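Local coordinates for protein fuculose-1-phosphate aldolase (PDB 4XXF) that is a zinc-binding member of the class II aldolase and adducin family, an alpha/beta protein that assembles as a tetramer, at residues V71-L76 and G86-R91; K107-V112 and V168-K173; A134-D139 and G214-I219; V194-M199 and Y238-P243. One frame throughout, in Å; residues are numbered along the deposited sequence. Where two conformers were deposited one is given.

Contact 1: V71-L76 and G86-R91; sequences VSDLIL and GGKEGR
K88 reaches back over the 3-10 turn 71-73 to meet D73. The chain of K88 is extended beyond CG and passes the carboxylate at a slant, so that its CE and its NZ, the salt-bridge partner, both come within 3.2 Å of OD1 of D73. D73 turns its CG anti to its own carbonyl carbon (chi1 -65°), which leaves OD2 for the hydroxyl of T70 while OD1 faces the lysine. S72 adds a looser touch, its CB 4.0 Å from CE of K88. Further along 71-76, CG2 of I75 lies 3.6 Å from CA of G87; G86 and G87 both have positive phi, and without side chains they let their backbone lie close to 71-76. The backbones meet in an antiparallel non-hydrogen-bonded pair, I75 with G86, beside a weak bond from G87 N to L74 O (2.9 Å, 125° at the hydrogen). One water joins the carbonyls of S72 and G87; a second joins D73 O, K88 N and R91 O. The contact closes the hairpin region at the sheet edge: I75 pairs with V59 of strand 56-59, and L74 packs on helix 15-36.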
loop_
_atom_site.group_PDB
_atom_site.type_symbol
_atom_site.label_atom_id
_atom_site.label_comp_id
_atom_site.label_asym_id
_atom_site.label_seq_id
_atom_site.Cartn_x
_atom_site.Cartn_y
_atom_site.Cartn_z
ATOM N N VAL A 71 13.329 23.774 4.909
ATOM C CA VAL A 71 14.678 24.233 5.215
ATOM C C VAL A 71 14.710 25.114 6.476
ATOM O O VAL A 71 15.609 24.974 7.311
ATOM C CB VAL A 71 15.286 24.978 3.999
ATOM C CG1 VAL A 71 16.539 25.763 4.392
ATOM C CG2 VAL A 71 15.585 23.985 2.888
ATOM N N SER A 72 13.696 25.961 6.646
ATOM C CA SER A 72 13.617 26.870 7.793
ATOM C C SER A 72 13.429 26.159 9.129
ATOM O O SER A 72 13.675 26.740 10.187
ATOM C CB SER A 72 12.474 27.867 7.590
ATOM O OG SER A 72 12.792 28.779 6.553
ATOM N N ASP A 73 12.986 24.903 9.091
ATOM C CA ASP A 73 12.764 24.149 10.320
ATOM C C ASP A 73 14.022 23.523 10.900
ATOM O O ASP A 73 14.075 23.232 12.099
ATOM C CB ASP A 73 11.757 23.027 10.070
ATOM C CG ASP A 73 10.384 23.543 9.726
ATOM O OD1 ASP A 73 9.811 24.300 10.539
ATOM O OD2 ASP A 73 9.875 23.187 8.639
ATOM N N LEU A 74 15.021 23.268 10.055
ATOM C CA LEU A 74 16.216 22.566 10.513
ATOM C C LEU A 74 16.936 23.335 11.604
ATOM O O LEU A 74 17.058 24.564 11.536
ATOM C CB LEU A 74 17.196 22.336 9.372
ATOM C CG LEU A 74 16.720 21.472 8.215
ATOM C CD1 LEU A 74 17.902 21.272 7.278
ATOM C CD2 LEU A 74 16.162 20.123 8.712
ATOM N N ILE A 75 17.464 22.605 12.581
ATOM C CA ILE A 75 18.211 23.220 13.669
ATOM C C ILE A 75 19.667 22.795 13.631
ATOM O O ILE A 75 20.005 21.733 13.101
ATOM C CB ILE A 75 17.612 22.870 15.049
ATOM C CG1 ILE A 75 17.377 21.363 15.187
ATOM C CG2 ILE A 75 16.314 23.650 15.282
ATOM C CD1 ILE A 75 17.079 20.910 16.608
ATOM N N LEU A 76 20.517 23.635 14.200
ATOM C CA LEU A 76 21.942 23.380 14.293
ATOM C C LEU A 76 22.277 22.988 15.722
ATOM O O LEU A 76 21.873 23.668 16.663
ATOM C CB LEU A 76 22.727 24.619 13.880
ATOM C CG LEU A 76 24.251 24.525 13.868
ATOM C CD1 LEU A 76 24.739 23.546 12.812
ATOM C CD2 LEU A 76 24.844 25.909 13.629
ATOM N N GLY A 86 19.361 28.048 14.056
ATOM C CA GLY A 86 18.318 27.586 13.159
ATOM C C GLY A 86 16.955 27.412 13.792
ATOM O O GLY A 86 16.698 27.851 14.916
ATOM N N GLY A 87 16.065 26.773 13.045
ATOM C CA GLY A 87 14.745 26.449 13.545
ATOM C C GLY A 87 13.760 27.597 13.635
ATOM O O GLY A 87 14.068 28.747 13.323
ATOM N N LYS A 88 12.563 27.250 14.087
ATOM C CA LYS A 88 11.500 28.207 14.321
ATOM C C LYS A 88 11.205 28.310 15.808
ATOM O O LYS A 88 11.352 27.335 16.549
ATOM C CB LYS A 88 10.238 27.802 13.562
ATOM C CG LYS A 88 10.387 27.858 12.045
ATOM C CD LYS A 88 9.106 27.422 11.369
ATOM C CE LYS A 88 9.267 27.348 9.866
ATOM N NZ LYS A 88 8.075 26.709 9.237
ATOM N N GLU A 89 10.806 29.506 16.225
ATOM C CA GLU A 89 10.306 29.772 17.570
ATOM C C GLU A 89 9.314 28.698 17.993
ATOM O O GLU A 89 8.341 28.438 17.284
ATOM C CB GLU A 89 9.628 31.146 17.606
ATOM C CG GLU A 89 9.277 31.710 18.991
ATOM C CD GLU A 89 10.459 31.775 19.949
ATOM O OE1 GLU A 89 11.618 31.842 19.478
ATOM O OE2 GLU A 89 10.225 31.781 21.179
ATOM N N GLY A 90 9.560 28.066 19.136
ATOM C CA GLY A 90 8.636 27.066 19.644
ATOM C C GLY A 90 9.069 25.633 19.380
ATOM O O GLY A 90 8.552 24.709 20.008
ATOM N N ARG A 91 10.012 25.423 18.465
ATOM C CA ARG A 91 10.508 24.067 18.219
ATOM C C ARG A 91 11.999 24.070 17.909
ATOM O O ARG A 91 12.466 23.441 16.966
ATOM C CB ARG A 91 9.726 23.385 17.085
ATOM C CG ARG A 91 9.775 21.857 17.161
ATOM C CD ARG A 91 9.195 21.162 15.932
ATOM N NE ARG A 91 7.752 21.364 15.803
ATOM C CZ ARG A 91 6.836 20.666 16.473
ATOM N NH1 ARG A 91 7.212 19.710 17.310
ATOM N NH2 ARG A 91 5.548 20.922 16.302
HETATM O O HOH W 1 14.463 29.405 10.571
HETATM O O HOH W 2 12.438 24.288 14.282
#

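Contact 2: K107-V112 and V168-K173; sequences KARPEV and VALQQK
R109 supplies most of the polar contact, pushing its guanidinium into the type II' beta turn L170-K173. Among the hydrogen bonds, NH1 of R109 donates almost straight to K173 O (2.9 Å, 173°), with the acceptor in the guanidinium plane; a second, weak bond from the same NH1 goes to Q171 O at 3.0 Å. Of the charged interactions, the salt bridge with E111 stays on the arginine's own segment: NE and NH2 of R109 both grip the one oxygen OE2 of E111, side-on, with NE at 2.9 Å. That grip and the bond to K173 hold the guanidinium by its edge and should fix its rotation. The bend at chi3 (52°) carries the group round to these partners. By van der Waals contact, V112 CG2 covers one face and the backbone of Q172 the opposite one, its CA 3.7 Å from CZ of R109, while L170 CD2 approaches NH1 obliquely. Three waters add to this: two link the E111 carboxylate to OE1 of Q172, and one accepts from NH2 of R109. The type I beta turn R109-V112 follows helix 96-108 as L170-K173 ends helix 163-170, and R109, V112 and L170 all pack on V186 of strand 182-187.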
loop_
_atom_site.group_PDB
_atom_site.type_symbol
_atom_site.label_atom_id
_atom_site.label_comp_id
_atom_site.label_asym_id
_atom_site.label_seq_id
_atom_site.Cartn_x
_atom_site.Cartn_y
_atom_site.Cartn_z
ATOM N N LYS A 107 31.635 11.371 15.519
ATOM C CA LYS A 107 32.897 11.603 16.212
ATOM C C LYS A 107 33.907 10.517 15.873
ATOM O O LYS A 107 35.084 10.798 15.653
ATOM C CB LYS A 107 32.671 11.658 17.720
ATOM C CG LYS A 107 33.898 12.076 18.513
ATOM C CD LYS A 107 33.790 11.655 19.975
ATOM C CE LYS A 107 32.514 12.172 20.615
ATOM N NZ LYS A 107 31.839 11.130 21.447
ATOM N N ALA A 108 33.427 9.276 15.816
ATOM C CA ALA A 108 34.281 8.122 15.555
ATOM C C ALA A 108 34.743 8.086 14.106
ATOM O O ALA A 108 35.855 7.660 13.810
ATOM C CB ALA A 108 33.553 6.836 15.896
ATOM N N ARG A 109 33.863 8.512 13.204
ATOM C CA ARG A 109 34.147 8.426 11.773
ATOM C C ARG A 109 34.038 9.771 11.062
ATOM O O ARG A 109 32.950 10.168 10.645
ATOM C CB ARG A 109 33.211 7.409 11.128
ATOM C CG ARG A 109 33.412 6.008 11.683
ATOM C CD ARG A 109 32.450 4.999 11.076
ATOM N NE ARG A 109 32.451 5.011 9.613
ATOM C CZ ARG A 109 31.674 4.227 8.875
ATOM N NH1 ARG A 109 30.876 3.346 9.464
ATOM N NH2 ARG A 109 31.699 4.319 7.555
ATOM N N PRO A 110 35.177 10.463 10.898
ATOM C CA PRO A 110 35.214 11.799 10.293
ATOM C C PRO A 110 34.672 11.840 8.870
ATOM O O PRO A 110 34.176 12.883 8.447
ATOM C CB PRO A 110 36.705 12.149 10.306
ATOM C CG PRO A 110 37.257 11.372 11.457
ATOM C CD PRO A 110 36.483 10.077 11.463
ATOM N N GLU A 111 34.762 10.727 8.147
ATOM C CA GLU A 111 34.296 10.685 6.766
ATOM C C GLU A 111 32.775 10.580 6.680
ATOM O O GLU A 111 32.193 10.812 5.621
ATOM C CB GLU A 111 34.942 9.517 6.010
ATOM C CG GLU A 111 34.245 8.172 6.174
ATOM C CD GLU A 111 34.581 7.476 7.483
ATOM O OE1 GLU A 111 35.352 8.031 8.302
ATOM O OE2 GLU A 111 34.071 6.356 7.684
ATOM N N VAL A 112 32.124 10.211 7.779
ATOM C CA VAL A 112 30.676 10.099 7.771
ATOM C C VAL A 112 30.066 11.485 7.891
ATOM O O VAL A 112 30.178 12.165 8.927
ATOM C CB VAL A 112 30.170 9.178 8.894
ATOM C CG1 VAL A 112 28.673 9.348 9.082
ATOM C CG2 VAL A 112 30.494 7.731 8.563
ATOM N N VAL A 168 30.513 1.306 18.180
ATOM C CA VAL A 168 31.476 0.214 18.184
ATOM C C VAL A 168 30.994 -0.937 17.303
ATOM O O VAL A 168 31.770 -1.502 16.534
ATOM C CB VAL A 168 31.751 -0.289 19.617
ATOM C CG1 VAL A 168 32.484 -1.626 19.598
ATOM C CG2 VAL A 168 32.552 0.751 20.381
ATOM N N ALA A 169 29.707 -1.261 17.380
ATOM C CA ALA A 169 29.171 -2.362 16.591
ATOM C C ALA A 169 29.205 -2.061 15.092
ATOM O O ALA A 169 29.435 -2.956 14.280
ATOM C CB ALA A 169 27.752 -2.686 17.035
ATOM N N LEU A 170 28.958 -0.807 14.725
ATOM C CA LEU A 170 28.923 -0.410 13.319
ATOM C C LEU A 170 30.279 -0.560 12.633
ATOM O O LEU A 170 30.340 -0.873 11.453
ATOM C CB LEU A 170 28.443 1.042 13.191
ATOM C CG LEU A 170 28.356 1.634 11.782
ATOM C CD1 LEU A 170 27.267 0.946 10.975
ATOM C CD2 LEU A 170 28.090 3.128 11.855
ATOM N N GLN A 171 31.348 -0.334 13.388
ATOM C CA GLN A 171 32.689 -0.331 12.810
ATOM C C GLN A 171 32.721 0.594 11.582
ATOM O O GLN A 171 32.206 1.710 11.608
ATOM C CB GLN A 171 33.122 -1.760 12.442
ATOM C CG GLN A 171 32.978 -2.777 13.580
ATOM C CD GLN A 171 33.450 -4.173 13.196
ATOM O OE1 GLN A 171 33.593 -4.491 12.015
ATOM N NE2 GLN A 171 33.694 -5.011 14.198
ATOM N N GLN A 172 33.295 0.106 10.482
ATOM C CA GLN A 172 33.391 0.918 9.266
ATOM C C GLN A 172 32.307 0.590 8.229
ATOM O O GLN A 172 32.426 0.960 7.060
ATOM C CB GLN A 172 34.778 0.749 8.629
ATOM C CG GLN A 172 35.951 1.078 9.555
ATOM C CD GLN A 172 35.917 2.508 10.050
ATOM O OE1 GLN A 172 35.729 3.442 9.273
ATOM N NE2 GLN A 172 36.092 2.686 11.356
ATOM N N LYS A 173 31.251 -0.088 8.664
ATOM C CA LYS A 173 30.208 -0.557 7.749
ATOM C C LYS A 173 29.193 0.533 7.406
ATOM O O LYS A 173 29.136 1.558 8.075
ATOM C CB LYS A 173 29.526 -1.785 8.350
ATOM C CG LYS A 173 30.511 -2.960 8.495
ATOM C CD LYS A 173 29.858 -4.230 9.006
ATOM C CE LYS A 173 30.842 -5.394 8.990
ATOM N NZ LYS A 173 31.885 -5.207 10.029
HETATM O O HOH W 3 30.474 3.175 5.260
HETATM O O HOH W 4 36.616 6.105 9.891
HETATM O O HOH W 5 35.332 3.921 6.497
#

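Contact 3: A134-D139 and G214-I219; sequences AITTQD and GQTIPI
Two irregular loops run past each other at 66° and are joined by one backbone hydrogen bond, I219 N to I135 O (3.0 Å, 159° at the hydrogen). In this class II aldolase and adducin fold they are the loop between helix 121-127 and strand 147-150 and the connection from helix 190-213 to helix 221-231. I219 brings most of the side-chain contact. Its CG1 is anti to the carbonyl carbon (chi1 -68°), and the extended branch runs over the backbone of T136 and T137. T136 and T216 cross at about a right angle: CG2 of T136 meets both CB and OG1 of T216 at 3.9 Å, plain van der Waals packing beside helix 190-213, where Q203 touches T136 and A210 touches T216. The same loops face the third subunit, whose N180 side chain donates to the carbonyls of T136 and I217. There D139 pairs with K124 and hydrogen-bonds H119, a zinc ligand in that other subunit, while the Q138 side chain comes within about 4 Å of a zinc ion. At the end of the isoleucine, CD1 of I219 lies 3.3 Å from O of T137, and CD1 of I219 is 3.8 Å from N of Q138.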
loop_
_atom_site.group_PDB
_atom_site.type_symbol
_atom_site.label_atom_id
_atom_site.label_comp_id
_atom_site.label_asym_id
_atom_site.label_seq_id
_atom_site.Cartn_x
_atom_site.Cartn_y
_atom_site.Cartn_z
ATOM N N ALA A 134 20.186 -11.654 5.094
ATOM C CA ALA A 134 20.613 -12.663 4.125
ATOM C C ALA A 134 20.887 -12.016 2.769
ATOM O O ALA A 134 20.138 -11.151 2.320
ATOM C CB ALA A 134 19.562 -13.763 3.996
ATOM N N ILE A 135 21.961 -12.431 2.112
ATOM C CA ILE A 135 22.319 -11.858 0.822
ATOM C C ILE A 135 21.742 -12.763 -0.273
ATOM O O ILE A 135 22.390 -13.702 -0.749
ATOM C CB ILE A 135 23.848 -11.669 0.690
ATOM C CG1 ILE A 135 24.393 -10.873 1.891
ATOM C CG2 ILE A 135 24.187 -10.972 -0.626
ATOM C CD1 ILE A 135 23.750 -9.502 2.113
ATOM N N THR A 136 20.494 -12.471 -0.636
ATOM C CA THR A 136 19.687 -13.344 -1.491
ATOM C C THR A 136 19.191 -12.667 -2.775
ATOM O O THR A 136 18.503 -13.296 -3.576
ATOM C CB THR A 136 18.458 -13.843 -0.744
ATOM O OG1 THR A 136 17.710 -12.704 -0.318
ATOM C CG2 THR A 136 18.861 -14.665 0.479
ATOM N N THR A 137 19.514 -11.388 -2.958
ATOM C CA THR A 137 19.131 -10.660 -4.167
ATOM C C THR A 137 20.294 -9.820 -4.655
ATOM O O THR A 137 21.194 -9.473 -3.886
ATOM C CB THR A 137 17.935 -9.719 -3.946
ATOM O OG1 THR A 137 18.341 -8.653 -3.081
ATOM C CG2 THR A 137 16.751 -10.464 -3.341
ATOM N N GLN A 138 20.274 -9.472 -5.934
ATOM C CA GLN A 138 21.310 -8.605 -6.471
ATOM C C GLN A 138 21.380 -7.297 -5.682
ATOM O O GLN A 138 22.460 -6.854 -5.290
ATOM C CB GLN A 138 21.044 -8.336 -7.942
ATOM C CG GLN A 138 22.056 -7.427 -8.578
ATOM C CD GLN A 138 21.863 -7.326 -10.070
ATOM O OE1 GLN A 138 21.769 -8.337 -10.761
ATOM N NE2 GLN A 138 21.780 -6.098 -10.576
ATOM N N ASP A 139 20.225 -6.694 -5.413
ATOM C CA ASP A 139 20.178 -5.447 -4.647
ATOM C C ASP A 139 20.804 -5.588 -3.258
ATOM O O ASP A 139 21.506 -4.682 -2.780
ATOM C CB ASP A 139 18.724 -4.970 -4.513
ATOM C CG ASP A 139 18.090 -4.594 -5.860
ATOM O OD1 ASP A 139 18.774 -4.021 -6.734
ATOM O OD2 ASP A 139 16.887 -4.862 -6.050
ATOM N N GLY A 214 8.948 -19.677 2.205
ATOM C CA GLY A 214 9.760 -20.842 1.910
ATOM C C GLY A 214 11.204 -20.656 2.308
ATOM O O GLY A 214 11.538 -19.820 3.148
ATOM N N GLN A 215 12.072 -21.434 1.674
ATOM C CA GLN A 215 13.495 -21.416 1.973
ATOM C C GLN A 215 14.277 -20.653 0.909
ATOM O O GLN A 215 14.305 -21.059 -0.254
ATOM C CB GLN A 215 14.020 -22.852 2.086
ATOM C CG GLN A 215 15.518 -22.943 2.321
ATOM C CD GLN A 215 15.941 -22.268 3.610
ATOM O OE1 GLN A 215 15.496 -22.644 4.695
ATOM N NE2 GLN A 215 16.792 -21.253 3.496
ATOM N N THR A 216 14.912 -19.553 1.292
ATOM C CA THR A 216 15.716 -18.812 0.336
ATOM C C THR A 216 17.005 -19.543 -0.033
ATOM O O THR A 216 17.508 -20.387 0.711
ATOM C CB THR A 216 16.084 -17.413 0.858
ATOM O OG1 THR A 216 16.757 -17.535 2.114
ATOM C CG2 THR A 216 14.843 -16.553 1.033
ATOM N N ILE A 217 17.526 -19.191 -1.201
ATOM C CA ILE A 217 18.822 -19.659 -1.659
ATOM C C ILE A 217 19.774 -18.472 -1.644
ATOM O O ILE A 217 19.545 -17.492 -2.355
ATOM C CB ILE A 217 18.737 -20.256 -3.077
ATOM C CG1 ILE A 217 17.692 -21.378 -3.118
ATOM C CG2 ILE A 217 20.102 -20.755 -3.525
ATOM C CD1 ILE A 217 17.478 -21.981 -4.488
ATOM N N PRO A 218 20.832 -18.536 -0.823
ATOM C CA PRO A 218 21.778 -17.419 -0.797
ATOM C C PRO A 218 22.524 -17.296 -2.121
ATOM O O PRO A 218 22.781 -18.303 -2.772
ATOM C CB PRO A 218 22.733 -17.789 0.346
ATOM C CG PRO A 218 22.630 -19.279 0.455
ATOM C CD PRO A 218 21.203 -19.609 0.113
ATOM N N ILE A 219 22.853 -16.075 -2.515
ATOM C CA ILE A 219 23.761 -15.870 -3.637
ATOM C C ILE A 219 25.122 -16.444 -3.268
ATOM O O ILE A 219 25.568 -16.294 -2.134
ATOM C CB ILE A 219 23.873 -14.380 -3.979
ATOM C CG1 ILE A 219 22.543 -13.905 -4.545
ATOM C CG2 ILE A 219 25.002 -14.123 -4.974
ATOM C CD1 ILE A 219 22.438 -12.405 -4.697
#

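Contact 4: V194-M199 and Y238-P243; sequences VAWFIM and YFQASP
A195 of helix 190-213 and A241 of the C-terminal helix 234-256 bring the two helices together where their side chains are smallest: CB of A195 meets CB of A241 at 3.7 Å, and the CA atoms of the pair are only 4.5 Å apart. The axes of the short segments 194-199 and 238-243 come within 8.5 Å and cross at 71°, a steep angle, so the backbones come closest only near the alanine pair. A195 CB also lies 4.3 Å from CB of Q240, the residue before A241. Away from the crossing the helices diverge, and longer side chains bridge the widening gap. Q240, extended beyond CG, sends its amide between M199 and W196. M199 crosses it at about a right angle, bent at chi3 (76°) so that its sulfur and terminal methyl both lie against the amide. The W196 ring, which also packs on strand 182-187, stands nearly perpendicular to that amide, planes 85° apart, and meets it obliquely through CZ3 and CH2. This side is buried too; T41 of the third subunit packs on M199, and elsewhere on 238-243 F62 of that subunit meets the F239 ring edge-to-face. The indole nitrogen of W196 is bonded to E234 and its ring takes a cation-pi contact from K174. Between the two segments the chemistry is van der Waals contact, so the fit of small and long side chains probably matters more here than polar bonding.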
loop_
_atom_site.group_PDB
_atom_site.type_symbol
_atom_site.label_atom_id
_atom_site.label_comp_id
_atom_site.label_asym_id
_atom_site.label_seq_id
_atom_site.Cartn_x
_atom_site.Cartn_y
_atom_site.Cartn_z
ATOM N N VAL A 194 20.926 7.847 2.343
ATOM C CA VAL A 194 19.534 7.642 1.974
ATOM C C VAL A 194 19.371 6.409 1.087
ATOM O O VAL A 194 18.470 5.600 1.330
ATOM C CB VAL A 194 18.977 8.892 1.277
ATOM C CG1 VAL A 194 17.631 8.609 0.623
ATOM C CG2 VAL A 194 18.809 10.018 2.279
ATOM N N ALA A 195 20.242 6.243 0.087
ATOM C CA ALA A 195 20.184 5.049 -0.752
ATOM C C ALA A 195 20.307 3.800 0.093
ATOM O O ALA A 195 19.541 2.850 -0.075
ATOM C CB ALA A 195 21.280 5.053 -1.821
ATOM N N TRP A 196 21.262 3.787 1.018
ATOM C CA TRP A 196 21.446 2.588 1.826
ATOM C C TRP A 196 20.219 2.304 2.696
ATOM O O TRP A 196 19.846 1.143 2.872
ATOM C CB TRP A 196 22.700 2.679 2.695
ATOM C CG TRP A 196 23.969 3.029 1.969
ATOM C CD1 TRP A 196 24.966 3.835 2.454
ATOM C CD2 TRP A 196 24.413 2.576 0.673
ATOM N NE1 TRP A 196 25.987 3.924 1.538
ATOM C CE2 TRP A 196 25.666 3.173 0.434
ATOM C CE3 TRP A 196 23.871 1.739 -0.314
ATOM C CZ2 TRP A 196 26.401 2.937 -0.726
ATOM C CZ3 TRP A 196 24.600 1.514 -1.473
ATOM C CH2 TRP A 196 25.846 2.120 -1.673
ATOM N N PHE A 197 19.571 3.343 3.215
ATOM C CA PHE A 197 18.375 3.121 4.024
ATOM C C PHE A 197 17.237 2.560 3.170
ATOM O O PHE A 197 16.585 1.588 3.560
ATOM C CB PHE A 197 17.928 4.407 4.735
ATOM C CG PHE A 197 17.012 4.142 5.892
ATOM C CD1 PHE A 197 15.667 3.867 5.680
ATOM C CD2 PHE A 197 17.490 4.128 7.187
ATOM C CE1 PHE A 197 14.822 3.580 6.740
ATOM C CE2 PHE A 197 16.635 3.869 8.246
ATOM C CZ PHE A 197 15.306 3.589 8.018
ATOM N N ILE A 198 16.984 3.167 2.013
ATOM C CA ILE A 198 15.942 2.683 1.108
ATOM C C ILE A 198 16.196 1.225 0.723
ATOM O O ILE A 198 15.280 0.387 0.725
ATOM C CB ILE A 198 15.864 3.554 -0.165
ATOM C CG1 ILE A 198 15.300 4.934 0.175
ATOM C CG2 ILE A 198 14.992 2.902 -1.226
ATOM C CD1 ILE A 198 15.531 5.971 -0.938
ATOM N N MET A 199 17.442 0.915 0.377
ATOM C CA MET A 199 17.770 -0.434 -0.065
ATOM C C MET A 199 17.692 -1.438 1.070
ATOM O O MET A 199 17.289 -2.584 0.855
ATOM C CB MET A 199 19.150 -0.461 -0.726
ATOM C CG MET A 199 19.180 0.355 -2.019
ATOM S SD MET A 199 20.807 0.362 -2.805
ATOM C CE MET A 199 20.837 -1.277 -3.536
ATOM N N TYR A 238 25.456 7.226 -4.110
ATOM C CA TYR A 238 25.015 8.535 -4.565
ATOM C C TYR A 238 24.093 8.389 -5.782
ATOM O O TYR A 238 23.001 8.958 -5.844
ATOM C CB TYR A 238 26.227 9.425 -4.902
ATOM C CG TYR A 238 25.857 10.881 -5.036
ATOM C CD1 TYR A 238 25.368 11.396 -6.231
ATOM C CD2 TYR A 238 25.938 11.723 -3.944
ATOM C CE1 TYR A 238 24.991 12.727 -6.334
ATOM C CE2 TYR A 238 25.565 13.043 -4.033
ATOM C CZ TYR A 238 25.089 13.539 -5.221
ATOM O OH TYR A 238 24.713 14.863 -5.267
ATOM N N PHE A 239 24.534 7.603 -6.754
ATOM C CA PHE A 239 23.769 7.437 -7.984
ATOM C C PHE A 239 22.458 6.673 -7.742
ATOM O O PHE A 239 21.401 7.019 -8.292
ATOM C CB PHE A 239 24.631 6.721 -9.028
ATOM C CG PHE A 239 24.073 6.764 -10.419
ATOM C CD1 PHE A 239 23.960 7.966 -11.097
ATOM C CD2 PHE A 239 23.700 5.599 -11.067
ATOM C CE1 PHE A 239 23.455 8.006 -12.391
ATOM C CE2 PHE A 239 23.197 5.636 -12.362
ATOM C CZ PHE A 239 23.082 6.844 -13.018
ATOM N N GLN A 240 22.510 5.644 -6.907
ATOM C CA GLN A 240 21.321 4.839 -6.643
ATOM C C GLN A 240 20.217 5.639 -5.924
ATOM O O GLN A 240 19.032 5.343 -6.098
ATOM C CB GLN A 240 21.704 3.583 -5.848
ATOM C CG GLN A 240 22.361 2.501 -6.711
ATOM C CD GLN A 240 23.032 1.395 -5.904
ATOM O OE1 GLN A 240 23.990 1.635 -5.163
ATOM N NE2 GLN A 240 22.537 0.177 -6.052
ATOM N N ALA A 241 20.593 6.667 -5.164
ATOM C CA ALA A 241 19.614 7.537 -4.513
ATOM C C ALA A 241 19.012 8.554 -5.474
ATOM O O ALA A 241 17.946 9.100 -5.189
ATOM C CB ALA A 241 20.252 8.282 -3.339
ATOM N N SER A 242 19.685 8.839 -6.589
ATOM C CA SER A 242 19.328 10.021 -7.378
ATOM C C SER A 242 17.868 10.080 -7.881
ATOM O O SER A 242 17.277 11.152 -7.818
ATOM C CB SER A 242 20.321 10.202 -8.541
ATOM O OG SER A 242 20.298 9.145 -9.478
ATOM N N PRO A 243 17.264 8.958 -8.322
ATOM C CA PRO A 243 15.870 9.111 -8.774
ATOM C C PRO A 243 14.914 9.516 -7.644
ATOM O O PRO A 243 13.934 10.216 -7.905
ATOM C CB PRO A 243 15.514 7.723 -9.333
ATOM C CG PRO A 243 16.565 6.797 -8.836
ATOM C CD PRO A 243 17.795 7.609 -8.593
#

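Contact 4 is the buried one, about 9 Å from the chain's centre, whereas contacts 1, 2 and 3 are partly buried and lie further out. The chemistry follows: helix packing through alanines, a methionine, a tryptophan and a buried glutamine amide inside; a salt bridge across contact 1, arginine-to-carbonyl bonds across contact 2, and ordered water in both; a backbone bond with methyl packing in contact 3. Contact 4 uses the body of helix 190-213 and contact 3 the loop that follows it; they touch where M199 CE lies 3.6 Å from D139 O, and both meet the third subunit. Contacts 1 and 3 lie on opposite sides of the chain's centre, their own centres about 43 Å apart.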